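Local coordinates for protein dihydropteroate synthase (Anaplasma phagocytophilum, PDB 6UCZ) that probably condenses a pterin pyrophosphate with p-aminobenzoate to give dihydropteroate in folate biosynthesis, and is seen here with a pterin monophosphate bound, at residues 70-75 with 98-103; 222-227 with 266-271; 257-262 with 278-283. All blocks are in the same frame, centred on the assembly; numbering follows the deposited sequence. Where two conformers were deposited one is given.

Interaction 1 (70-75 with 98-103); sequences IDVGAE and PEIIRI
I100 leans from helix 97-106 onto V72 of strand 69-73, the two side chains meeting tip to tip. From the I100 CB the chain forks. I100 CG2, anti to the backbone N, does most of the touching: it comes to 4.1 Å from V72 CG2 and lies 4.5 Å from I70 CG2, a looser approach. The other branch runs from CG1, which only bridges, to I100 CD1, which points down the strand and ends 4.4 Å from V72 CG2. One valine methyl thus lies against both ends of the isoleucine. V72 offers CG2 because its chi1 of -172° places CG1 anti to the backbone N and leaves CG2 anti to the carbonyl carbon. The contact is purely apolar and buried. On the helix's solvent side, R102 holds E99 side-on: R102 NE lies 2.8 Å from E99 OE2, while R102 NH2 makes a nearly straight bond (174°) to E99 OE1. D71, between I70 and V72, reaches instead into the barrel, bonding R274 and N133, both residues of the pterin pocket. The contact joins a strand to the second of the two helices, 86-93 and 97-106, that lie between it and strand 110-115 in the (beta/alpha)8 barrel expected of this family; L36 of strand 31-37 and I56 of helix 52-64 also touch I100, while L93 of helix 86-93 packs on V72.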
ATOM      1  N   ILE A  70       9.799   3.300   2.415  1.00 26.25           N
ATOM      2  CA  ILE A  70       9.623   3.940   1.113  0.58 23.80           C
ATOM      3  C   ILE A  70       9.020   2.906   0.170  1.00 29.50           C
ATOM      4  O   ILE A  70       9.640   1.869  -0.102  1.00 29.50           O
ATOM      5  CB  ILE A  70      10.945   4.477   0.543  0.58 31.26           C
ATOM      6  CG1 ILE A  70      11.694   5.327   1.569  0.58 32.44           C
ATOM      7  CG2 ILE A  70      10.676   5.267  -0.734  0.58 30.41           C
ATOM      8  CD1 ILE A  70      10.993   6.615   1.925  0.58 31.13           C
ATOM      9  N   ASP A  71       7.824   3.193  -0.337  1.00 27.78           N
ATOM     10  CA  ASP A  71       7.114   2.306  -1.254  1.00 29.81           C
ATOM     11  C   ASP A  71       7.377   2.767  -2.684  1.00 30.14           C
ATOM     12  O   ASP A  71       6.868   3.809  -3.108  1.00 31.83           O
ATOM     13  CB  ASP A  71       5.620   2.298  -0.937  1.00 25.02           C
ATOM     14  CG  ASP A  71       4.839   1.310  -1.785  1.00 33.59           C
ATOM     15  OD1 ASP A  71       5.247   0.132  -1.845  1.00 34.45           O
ATOM     16  OD2 ASP A  71       3.793   1.702  -2.364  1.00 39.55           O
ATOM     17  N   VAL A  72       8.156   1.984  -3.429  1.00 32.32           N
ATOM     18  CA  VAL A  72       8.592   2.352  -4.772  1.00 32.69           C
ATOM     19  C   VAL A  72       7.709   1.639  -5.792  1.00 30.87           C
ATOM     20  O   VAL A  72       7.621   0.404  -5.805  1.00 29.40           O
ATOM     21  CB  VAL A  72      10.066   1.999  -5.000  1.00 32.38           C
ATOM     22  CG1 VAL A  72      10.543   2.586  -6.332  1.00 29.59           C
ATOM     23  CG2 VAL A  72      10.938   2.466  -3.818  1.00 32.38           C
ATOM     24  N   GLY A  73       7.097   2.412  -6.680  1.00 31.94           N
ATOM     25  CA  GLY A  73       6.228   1.842  -7.688  1.00 28.77           C
ATOM     26  C   GLY A  73       6.436   2.446  -9.059  1.00 37.16           C
ATOM     27  O   GLY A  73       6.726   3.640  -9.187  1.00 41.32           O
ATOM     28  N   ALA A  74       6.303   1.625 -10.093  1.00 38.38           N
ATOM     29  CA  ALA A  74       6.550   2.063 -11.455  1.00 45.12           C
ATOM     30  C   ALA A  74       5.367   1.872 -12.386  1.00 50.80           C
ATOM     31  O   ALA A  74       5.472   2.234 -13.566  1.00 55.51           O
ATOM     32  CB  ALA A  74       7.757   1.316 -12.042  1.00 47.35           C
ATOM     33  N   GLU A  75       4.248   1.325 -11.910  1.00 51.16           N
ATOM     34  CA  GLU A  75       3.073   1.127 -12.756  1.00 54.95           C
ATOM     35  C   GLU A  75       1.937   1.965 -12.193  1.00 61.64           C
ATOM     36  O   GLU A  75       1.378   1.631 -11.142  1.00 56.74           O
ATOM     37  CB  GLU A  75       2.671  -0.351 -12.840  1.00 45.53           C
ATOM     38  CG  GLU A  75       1.658  -0.630 -13.960  1.00 52.65           C
ATOM     39  CD  GLU A  75       1.386  -2.111 -14.189  1.00 60.90           C
ATOM     40  OE1 GLU A  75       1.759  -2.938 -13.331  1.00 59.21           O
ATOM     41  OE2 GLU A  75       0.776  -2.445 -15.232  1.00 63.42           O
ATOM     42  N   PRO A  98      18.588   0.404  -6.485  1.00 43.88           N
ATOM     43  CA  PRO A  98      19.796   0.205  -5.665  1.00 51.10           C
ATOM     44  C   PRO A  98      20.158   1.406  -4.801  1.00 51.36           C
ATOM     45  O   PRO A  98      20.505   1.229  -3.627  1.00 49.79           O
ATOM     46  CB  PRO A  98      20.882  -0.093  -6.709  1.00 55.23           C
ATOM     47  CG  PRO A  98      20.165  -0.639  -7.874  1.00 43.35           C
ATOM     48  CD  PRO A  98      18.863   0.141  -7.909  1.00 46.92           C
ATOM     49  N   GLU A  99      20.101   2.625  -5.347  1.00 48.54           N
ATOM     50  CA  GLU A  99      20.455   3.796  -4.549  1.00 50.81           C
ATOM     51  C   GLU A  99      19.412   4.069  -3.475  1.00 41.26           C
ATOM     52  O   GLU A  99      19.761   4.410  -2.341  1.00 44.78           O
ATOM     53  CB  GLU A  99      20.635   5.028  -5.441  1.00 57.45           C
ATOM     54  CG  GLU A  99      22.083   5.325  -5.820  1.00 65.20           C
ATOM     55  CD  GLU A  99      22.972   5.572  -4.612  1.00 63.71           C
ATOM     56  OE1 GLU A  99      22.982   6.705  -4.083  1.00 66.92           O
ATOM     57  OE2 GLU A  99      23.657   4.624  -4.186  1.00 64.52           O
ATOM     58  N   ILE A 100      18.128   3.909  -3.807  1.00 36.16           N
ATOM     59  CA  ILE A 100      17.068   4.100  -2.824  1.00 34.01           C
ATOM     60  C   ILE A 100      17.229   3.117  -1.675  1.00 40.26           C
ATOM     61  O   ILE A 100      17.098   3.483  -0.501  1.00 34.89           O
ATOM     62  CB  ILE A 100      15.688   3.970  -3.497  1.00 32.53           C
ATOM     63  CG1 ILE A 100      15.435   5.149  -4.441  1.00 36.17           C
ATOM     64  CG2 ILE A 100      14.560   3.823  -2.455  1.00 29.40           C
ATOM     65  CD1 ILE A 100      14.247   4.944  -5.380  1.00 38.47           C
ATOM     66  N   ILE A 101      17.542   1.857  -1.994  1.00 33.78           N
ATOM     67  CA  ILE A 101      17.745   0.858  -0.950  1.00 39.02           C
ATOM     68  C   ILE A 101      18.945   1.225  -0.084  1.00 41.86           C
ATOM     69  O   ILE A 101      18.894   1.111   1.146  1.00 37.20           O
ATOM     70  CB  ILE A 101      17.892  -0.541  -1.579  1.00 42.85           C
ATOM     71  CG1 ILE A 101      16.553  -1.004  -2.154  1.00 40.75           C
ATOM     72  CG2 ILE A 101      18.445  -1.552  -0.572  1.00 40.63           C
ATOM     73  CD1 ILE A 101      16.698  -2.175  -3.116  1.00 44.48           C
ATOM     74  N   ARG A 102      20.039   1.676  -0.707  1.00 44.60           N
ATOM     75  CA  ARG A 102      21.229   2.044   0.057  1.00 52.16           C
ATOM     76  C   ARG A 102      20.951   3.239   0.964  1.00 48.03           C
ATOM     77  O   ARG A 102      21.336   3.252   2.141  1.00 48.79           O
ATOM     78  CB  ARG A 102      22.400   2.352  -0.880  1.00 45.35           C
ATOM     79  CG  ARG A 102      23.734   2.540  -0.150  1.00 49.24           C
ATOM     80  CD  ARG A 102      24.813   3.050  -1.093  1.00 59.32           C
ATOM     81  NE  ARG A 102      24.529   4.416  -1.525  1.00 63.27           N
ATOM     82  CZ  ARG A 102      24.901   5.509  -0.868  1.00 64.82           C
ATOM     83  NH1 ARG A 102      25.605   5.410   0.259  1.00 64.02           N
ATOM     84  NH2 ARG A 102      24.577   6.702  -1.347  1.00 66.25           N
ATOM     85  N   ILE A 103      20.315   4.272   0.417  1.00 43.43           N
ATOM     86  CA  ILE A 103      20.061   5.478   1.194  1.00 43.37           C
ATOM     87  C   ILE A 103      19.051   5.196   2.302  1.00 39.19           C
ATOM     88  O   ILE A 103      19.218   5.649   3.440  1.00 44.02           O
ATOM     89  CB  ILE A 103      19.595   6.608   0.253  1.00 50.41           C
ATOM     90  CG1 ILE A 103      20.731   6.990  -0.704  1.00 57.80           C
ATOM     91  CG2 ILE A 103      19.139   7.828   1.035  1.00 57.74           C
ATOM     92  CD1 ILE A 103      20.263   7.666  -1.972  1.00 56.72           C
TER

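Interaction 2 (222-227 with 266-271); sequences KNIGKL and AQQQVD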
ATOM      1  N   LYS A 222     -13.998   3.587   8.228  1.00 26.79           N
ATOM      2  CA  LYS A 222     -14.655   3.724   9.527  1.00 31.27           C
ATOM      3  C   LYS A 222     -14.666   2.405  10.280  1.00 36.80           C
ATOM      4  O   LYS A 222     -14.568   2.388  11.514  1.00 31.16           O
ATOM      5  CB  LYS A 222     -16.087   4.244   9.349  1.00 31.65           C
ATOM      6  CG  LYS A 222     -17.027   3.899  10.496  1.00 38.43           C
ATOM      7  CD  LYS A 222     -18.423   4.481  10.312  1.00 49.79           C
ATOM      8  CE  LYS A 222     -19.132   3.903   9.094  1.00 60.23           C
ATOM      9  NZ  LYS A 222     -20.564   4.342   9.013  1.00 60.76           N
ATOM     10  N   ASN A 223     -14.772   1.289   9.560  1.00 27.58           N
ATOM     11  CA  ASN A 223     -14.893  -0.022  10.181  1.00 29.32           C
ATOM     12  C   ASN A 223     -13.608  -0.838  10.054  1.00 31.45           C
ATOM     13  O   ASN A 223     -13.648  -2.070  10.062  1.00 32.49           O
ATOM     14  CB  ASN A 223     -16.080  -0.783   9.587  1.00 35.53           C
ATOM     15  CG  ASN A 223     -17.419  -0.227  10.047  1.00 39.17           C
ATOM     16  OD1 ASN A 223     -18.148   0.420   9.290  1.00 42.67           O
ATOM     17  ND2 ASN A 223     -17.742  -0.479  11.298  1.00 37.10           N
ATOM     18  N   ILE A 224     -12.457  -0.162   9.968  1.00 31.33           N
ATOM     19  CA  ILE A 224     -11.194  -0.856   9.745  1.00 30.56           C
ATOM     20  C   ILE A 224     -10.871  -1.807  10.893  1.00 32.57           C
ATOM     21  O   ILE A 224     -10.120  -2.771  10.710  1.00 32.27           O
ATOM     22  CB  ILE A 224     -10.058   0.173   9.514  1.00 26.92           C
ATOM     23  CG1 ILE A 224      -8.847  -0.500   8.861  1.00 31.64           C
ATOM     24  CG2 ILE A 224      -9.656   0.860  10.830  1.00 31.52           C
ATOM     25  CD1 ILE A 224      -9.106  -0.951   7.430  1.00 31.69           C
ATOM     26  N   GLY A 225     -11.424  -1.556  12.083  1.00 36.32           N
ATOM     27  CA  GLY A 225     -11.228  -2.462  13.204  1.00 32.82           C
ATOM     28  C   GLY A 225     -11.721  -3.875  12.944  1.00 44.93           C
ATOM     29  O   GLY A 225     -11.183  -4.834  13.505  1.00 40.55           O
ATOM     30  N   LYS A 226     -12.776  -4.025  12.132  1.00 41.42           N
ATOM     31  CA  LYS A 226     -13.251  -5.364  11.793  1.00 39.10           C
ATOM     32  C   LYS A 226     -12.225  -6.135  10.966  1.00 31.73           C
ATOM     33  O   LYS A 226     -12.070  -7.349  11.135  1.00 41.67           O
ATOM     34  CB  LYS A 226     -14.592  -5.294  11.066  1.00 41.58           C
ATOM     35  CG  LYS A 226     -15.208  -6.672  10.847  1.00 56.62           C
ATOM     36  CD  LYS A 226     -16.600  -6.602  10.240  1.00 62.87           C
ATOM     37  CE  LYS A 226     -17.109  -7.990   9.868  1.00 64.73           C
ATOM     38  NZ  LYS A 226     -18.549  -7.965   9.489  1.00 64.65           N
ATOM     39  N   LEU A 227     -11.515  -5.457  10.069  1.00 31.21           N
ATOM     40  CA  LEU A 227     -10.416  -6.122   9.375  1.00 34.71           C
ATOM     41  C   LEU A 227      -9.264  -6.414  10.336  1.00 37.94           C
ATOM     42  O   LEU A 227      -8.623  -7.468  10.249  1.00 44.42           O
ATOM     43  CB  LEU A 227      -9.938  -5.260   8.210  1.00 30.69           C
ATOM     44  CG  LEU A 227      -8.869  -5.865   7.296  1.00 28.77           C
ATOM     45  CD1 LEU A 227      -9.313  -7.199   6.704  1.00 30.58           C
ATOM     46  CD2 LEU A 227      -8.517  -4.868   6.207  1.00 26.57           C
ATOM     47  N   ALA A 266      -4.703   5.937  12.651  1.00 26.96           N
ATOM     48  CA  ALA A 266      -3.678   5.649  13.655  1.00 25.74           C
ATOM     49  C   ALA A 266      -4.309   5.306  15.003  1.00 32.56           C
ATOM     50  O   ALA A 266      -3.850   4.389  15.695  1.00 27.93           O
ATOM     51  CB  ALA A 266      -2.718   6.839  13.787  1.00 27.92           C
ATOM     52  N   GLN A 267      -5.396   6.000  15.373  1.00 25.89           N
ATOM     53  CA  GLN A 267      -6.083   5.686  16.621  1.00 26.11           C
ATOM     54  C   GLN A 267      -6.676   4.280  16.626  1.00 33.81           C
ATOM     55  O   GLN A 267      -6.796   3.668  17.694  1.00 40.05           O
ATOM     56  CB  GLN A 267      -7.174   6.721  16.888  1.00 29.25           C
ATOM     57  CG  GLN A 267      -6.619   8.078  17.209  1.00 32.04           C
ATOM     58  CD  GLN A 267      -7.701   9.073  17.540  1.00 40.61           C
ATOM     59  OE1 GLN A 267      -8.279   9.714  16.658  1.00 48.12           O
ATOM     60  NE2 GLN A 267      -7.989   9.204  18.822  1.00 38.93           N
ATOM     61  N   GLN A 268      -7.073   3.759  15.459  1.00 31.89           N
ATOM     62  CA  GLN A 268      -7.556   2.393  15.305  1.00 30.96           C
ATOM     63  C   GLN A 268      -6.423   1.363  15.246  1.00 32.97           C
ATOM     64  O   GLN A 268      -6.687   0.194  14.929  1.00 32.87           O
ATOM     65  CB  GLN A 268      -8.408   2.279  14.039  1.00 33.62           C
ATOM     66  CG  GLN A 268      -9.501   3.331  13.916  1.00 36.51           C
ATOM     67  CD  GLN A 268     -10.469   3.321  15.071  1.00 49.32           C
ATOM     68  OE1 GLN A 268     -10.972   2.270  15.470  1.00 53.54           O
ATOM     69  NE2 GLN A 268     -10.739   4.499  15.618  1.00 58.36           N
ATOM     70  N   GLN A 269      -5.177   1.785  15.481  1.00 31.86           N
ATOM     71  CA  GLN A 269      -3.996   0.912  15.466  1.00 37.71           C
ATOM     72  C   GLN A 269      -3.740   0.287  14.099  1.00 34.04           C
ATOM     73  O   GLN A 269      -3.209  -0.824  14.013  1.00 33.91           O
ATOM     74  CB  GLN A 269      -4.077  -0.189  16.534  1.00 49.05           C
ATOM     75  CG  GLN A 269      -4.233   0.336  17.954  1.00 66.31           C
ATOM     76  CD  GLN A 269      -3.168   1.361  18.308  1.00 81.23           C
ATOM     77  OE1 GLN A 269      -3.479   2.503  18.646  1.00 88.62           O
ATOM     78  NE2 GLN A 269      -1.902   0.957  18.223  1.00 84.77           N
ATOM     79  N   VAL A 270      -4.084   1.004  13.024  1.00 31.91           N
ATOM     80  CA  VAL A 270      -3.709   0.552  11.690  1.00 28.49           C
ATOM     81  C   VAL A 270      -2.190   0.529  11.600  1.00 28.20           C
ATOM     82  O   VAL A 270      -1.515   1.474  12.021  1.00 30.80           O
ATOM     83  CB  VAL A 270      -4.337   1.448  10.612  1.00 23.27           C
ATOM     84  CG1 VAL A 270      -3.759   1.089   9.235  1.00 22.89           C
ATOM     85  CG2 VAL A 270      -5.861   1.288  10.627  1.00 25.79           C
ATOM     86  N   ASP A 271      -1.641  -0.571  11.076  1.00 29.03           N
ATOM     87  CA  ASP A 271      -0.208  -0.797  11.233  1.00 29.81           C
ATOM     88  C   ASP A 271       0.619  -0.031  10.211  1.00 30.11           C
ATOM     89  O   ASP A 271       1.758   0.350  10.506  1.00 27.59           O
ATOM     90  CB  ASP A 271       0.088  -2.293  11.162  1.00 27.60           C
ATOM     91  CG  ASP A 271      -0.760  -3.096  12.135  1.00 37.30           C
ATOM     92  OD1 ASP A 271      -1.986  -3.202  11.899  1.00 33.47           O
ATOM     93  OD2 ASP A 271      -0.210  -3.622  13.129  1.00 35.57           O
TER
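I224 enters this contact through its CG2 methyl, which touches both Q268 and V270. Q268 CB lies 3.7 Å from I224 CG2 and Q268 CG follows at 4.0 Å, so the aliphatic root of the glutamine, rather than its amide, lies on the isoleucine. The glutamine chain bends at once (chi2 -58°), and the two side chains pass at a slant. V270 meets I224 almost at a right angle: its CG2 is 3.8 Å from I224 CG2 and 3.9 Å from I224 CG1, nestling against the fork of the branched side chain. That fork is presented by a chi1 of -162°, which holds I224 CG1 anti to the backbone N and tucks CG2 between the backbone N and the carbonyl carbon. Q268 and V270 can both serve I224 because the chain turns sharply between them. Helix 255-267 ends here in a Schellman motif with Q269, at positive phi, as the C-prime residue: Q269 N bonds A266 O at 2.9 Å, and V270 N reaches back to the carbonyl oxygen five residues earlier. The turn leads into strand 272-275, while helix 224-228 leads toward strand 235-236, so the contact lies where helices hand over to neighbouring barrel strands. V236 of strand 235-236 touches both I224 and V270. Beside this apolar patch, K228 pairs with D271 OD1 in a salt bridge and bonds Q269 O, adding a polar link between the same two chain turns.

Interaction 3 (257-262 with 278-283); sequences PTAMLS and VKLTGI
The helices that follow the last two strands of the (beta/alpha)8 barrel meet here: A259 and S262 of helix 255-267 face L280 and T281 of helix 278-290. Both helices pack on the outside of the parallel sheet, joined through strand 272-275. The backbones come close at one point, where A259 CA is 5.7 Å from T281 CA, a separation made possible by the small alanine side chain. A259 CB abuts L280 CB at 4.0 Å, methyl against methylene. Beyond that, L280 CG stands anti to the carbonyl carbon (chi1 -75°), and the branch ending in CD1 passes alongside the alanine, 4.4 Å from A259 CB. This half of the contact is the more exposed.

Deeper in, the pair becomes polar. S262 OG is 4.3 Å from T281 CG2, and the two hydroxyls are joined through a water instead of directly. Each has a protein partner as well: S262 OG bonds NE2 of H238, which follows the pocket residue G237, and T281 OG1 gives its proton to the carbonyl O of D277. D277 also takes L280 N on its OD1, so the first turn of helix 278-290 is held from the residue just after the pocket residue H276. L273 of strand 272-275 touches both S262 and T281, closing the inner side, and I32 of strand 31-37 also packs on T281. The water sits 2.7 Å from S262 OG and donates to T281 OG1, also at 2.7 Å, with an angle of 109° between the two oxygens at the water.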
ATOM      1  N   PRO A 257      -6.784  17.038   4.331  1.00 28.66           N
ATOM      2  CA  PRO A 257      -7.852  16.064   4.630  1.00 31.08           C
ATOM      3  C   PRO A 257      -7.347  14.645   4.817  1.00 27.74           C
ATOM      4  O   PRO A 257      -7.876  13.906   5.661  1.00 26.52           O
ATOM      5  CB  PRO A 257      -8.782  16.177   3.407  1.00 29.08           C
ATOM      6  CG  PRO A 257      -8.588  17.574   2.937  1.00 34.36           C
ATOM      7  CD  PRO A 257      -7.124  17.857   3.148  1.00 28.66           C
ATOM      8  N   THR A 258      -6.344  14.227   4.040  1.00 24.51           N
ATOM      9  CA  THR A 258      -5.770  12.899   4.244  1.00 27.08           C
ATOM     10  C   THR A 258      -5.239  12.748   5.661  1.00 18.57           C
ATOM     11  O   THR A 258      -5.496  11.735   6.330  1.00 22.33           O
ATOM     12  CB  THR A 258      -4.669  12.650   3.205  1.00 29.24           C
ATOM     13  OG1 THR A 258      -5.278  12.568   1.911  1.00 28.51           O
ATOM     14  CG2 THR A 258      -3.863  11.356   3.489  1.00 17.69           C
ATOM     15  N   ALA A 259      -4.531  13.769   6.149  1.00 22.58           N
ATOM     16  CA  ALA A 259      -3.959  13.731   7.494  1.00 25.90           C
ATOM     17  C   ALA A 259      -5.034  13.672   8.573  1.00 28.29           C
ATOM     18  O   ALA A 259      -4.811  13.070   9.632  1.00 24.80           O
ATOM     19  CB  ALA A 259      -3.063  14.954   7.717  1.00 27.56           C
ATOM     20  N   MET A 260      -6.196  14.301   8.338  1.00 24.57           N
ATOM     21  CA  MET A 260      -7.292  14.186   9.297  1.00 22.79           C
ATOM     22  C   MET A 260      -7.757  12.740   9.433  1.00 26.11           C
ATOM     23  O   MET A 260      -8.003  12.260  10.551  1.00 21.62           O
ATOM     24  CB  MET A 260      -8.454  15.093   8.883  1.00 24.22           C
ATOM     25  CG  MET A 260      -8.076  16.591   8.833  1.00 31.94           C
ATOM     26  SD  MET A 260      -9.504  17.634   8.461  1.00 33.41           S
ATOM     27  CE  MET A 260      -8.788  19.040   7.642  1.00 28.87           C
ATOM     28  N   LEU A 261      -7.888  12.027   8.309  1.00 27.45           N
ATOM     29  CA  LEU A 261      -8.230  10.611   8.385  1.00 28.22           C
ATOM     30  C   LEU A 261      -7.066   9.787   8.924  1.00 23.75           C
ATOM     31  O   LEU A 261      -7.275   8.833   9.685  1.00 22.95           O
ATOM     32  CB  LEU A 261      -8.680  10.111   7.005  1.00 25.59           C
ATOM     33  CG  LEU A 261      -8.970   8.618   6.874  1.00 29.64           C
ATOM     34  CD1 LEU A 261     -10.017   8.144   7.899  1.00 23.48           C
ATOM     35  CD2 LEU A 261      -9.415   8.331   5.459  1.00 27.85           C
ATOM     36  N   SER A 262      -5.828  10.149   8.557  1.00 21.07           N
ATOM     37  CA  SER A 262      -4.663   9.449   9.094  1.00 26.25           C
ATOM     38  C   SER A 262      -4.700   9.394  10.620  1.00 24.62           C
ATOM     39  O   SER A 262      -4.381   8.359  11.218  1.00 23.17           O
ATOM     40  CB  SER A 262      -3.377  10.131   8.630  1.00 27.74           C
ATOM     41  OG  SER A 262      -3.187   9.966   7.244  1.00 22.55           O
ATOM     42  N   VAL A 278       4.539  12.703   4.058  1.00 26.05           N
ATOM     43  CA  VAL A 278       5.065  11.995   5.219  1.00 26.45           C
ATOM     44  C   VAL A 278       5.122  12.907   6.447  1.00 27.32           C
ATOM     45  O   VAL A 278       4.876  12.461   7.574  1.00 31.06           O
ATOM     46  CB  VAL A 278       6.446  11.416   4.860  1.00 33.53           C
ATOM     47  CG1 VAL A 278       7.280  11.180   6.094  1.00 36.50           C
ATOM     48  CG2 VAL A 278       6.269  10.127   4.013  1.00 23.76           C
ATOM     49  N   LYS A 279       5.424  14.193   6.248  1.00 24.78           N
ATOM     50  CA  LYS A 279       5.460  15.145   7.363  1.00 30.04           C
ATOM     51  C   LYS A 279       4.100  15.256   8.051  1.00 33.03           C
ATOM     52  O   LYS A 279       3.998  15.122   9.276  1.00 29.53           O
ATOM     53  CB  LYS A 279       5.922  16.518   6.865  1.00 30.11           C
ATOM     54  CG  LYS A 279       6.222  17.537   7.980  1.00 39.02           C
ATOM     55  CD  LYS A 279       6.435  18.942   7.421  1.00 49.24           C
ATOM     56  CE  LYS A 279       6.482  19.989   8.543  1.00 59.64           C
ATOM     57  NZ  LYS A 279       6.541  21.396   8.035  1.00 63.98           N
ATOM     58  N   LEU A 280       3.036  15.480   7.278  1.00 27.97           N
ATOM     59  CA  LEU A 280       1.710  15.575   7.871  1.00 24.63           C
ATOM     60  C   LEU A 280       1.310  14.274   8.551  1.00 26.19           C
ATOM     61  O   LEU A 280       0.658  14.288   9.605  1.00 24.59           O
ATOM     62  CB  LEU A 280       0.682  15.949   6.806  1.00 25.90           C
ATOM     63  CG  LEU A 280       0.678  17.398   6.341  1.00 30.42           C
ATOM     64  CD1 LEU A 280      -0.429  17.590   5.303  1.00 31.88           C
ATOM     65  CD2 LEU A 280       0.495  18.346   7.534  1.00 29.06           C
ATOM     66  N   THR A 281       1.677  13.134   7.960  1.00 26.16           N
ATOM     67  CA  THR A 281       1.313  11.856   8.563  1.00 27.35           C
ATOM     68  C   THR A 281       2.032  11.653   9.890  1.00 24.74           C
ATOM     69  O   THR A 281       1.467  11.080  10.828  1.00 30.49           O
ATOM     70  CB  THR A 281       1.624  10.704   7.602  1.00 26.57           C
ATOM     71  OG1 THR A 281       1.017  10.970   6.334  1.00 25.87           O
ATOM     72  CG2 THR A 281       1.034   9.407   8.134  1.00 22.88           C
ATOM     73  N   GLY A 282       3.286  12.093   9.984  1.00 26.47           N
ATOM     74  CA  GLY A 282       3.959  12.046  11.272  1.00 23.49           C
ATOM     75  C   GLY A 282       3.210  12.843  12.323  1.00 25.11           C
ATOM     76  O   GLY A 282       3.015  12.377  13.449  1.00 27.87           O
ATOM     77  N   ILE A 283       2.725  14.029  11.947  1.00 27.03           N
ATOM     78  CA  ILE A 283       1.927  14.839  12.867  1.00 30.32           C
ATOM     79  C   ILE A 283       0.646  14.110  13.252  1.00 31.46           C
ATOM     80  O   ILE A 283       0.259  14.099  14.429  1.00 31.36           O
ATOM     81  CB  ILE A 283       1.642  16.217  12.241  1.00 26.81           C
ATOM     82  CG1 ILE A 283       2.970  16.962  12.067  1.00 29.72           C
ATOM     83  CG2 ILE A 283       0.636  17.040  13.117  1.00 29.19           C
ATOM     84  CD1 ILE A 283       2.871  18.243  11.265  1.00 32.94           C
TER
HETATM   85  O   HOH W   1      -1.563  11.883   6.263  1.00 24.56           O

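Interactions 2 and 3 share helix 255-267: 257-262 meets the last helix, and 266-271 closes the same helix onto the turn at 222-227. Their centres lie 15 Å apart. Interaction 1 lies on the other side of the chain's centre from interaction 2, with centres 27 Å apart; interaction 3 is nearer to it, at 22 Å between centres and about 6 Å between nearest atoms. All three stand back from the bound pterin monophosphate, the side chains of V72, I224 and S262 being about 11, 10 and 12 Å away. D71, next to both contact residues of strand 69-73, bonds pocket residues, while interaction 3 approaches the pocket less directly.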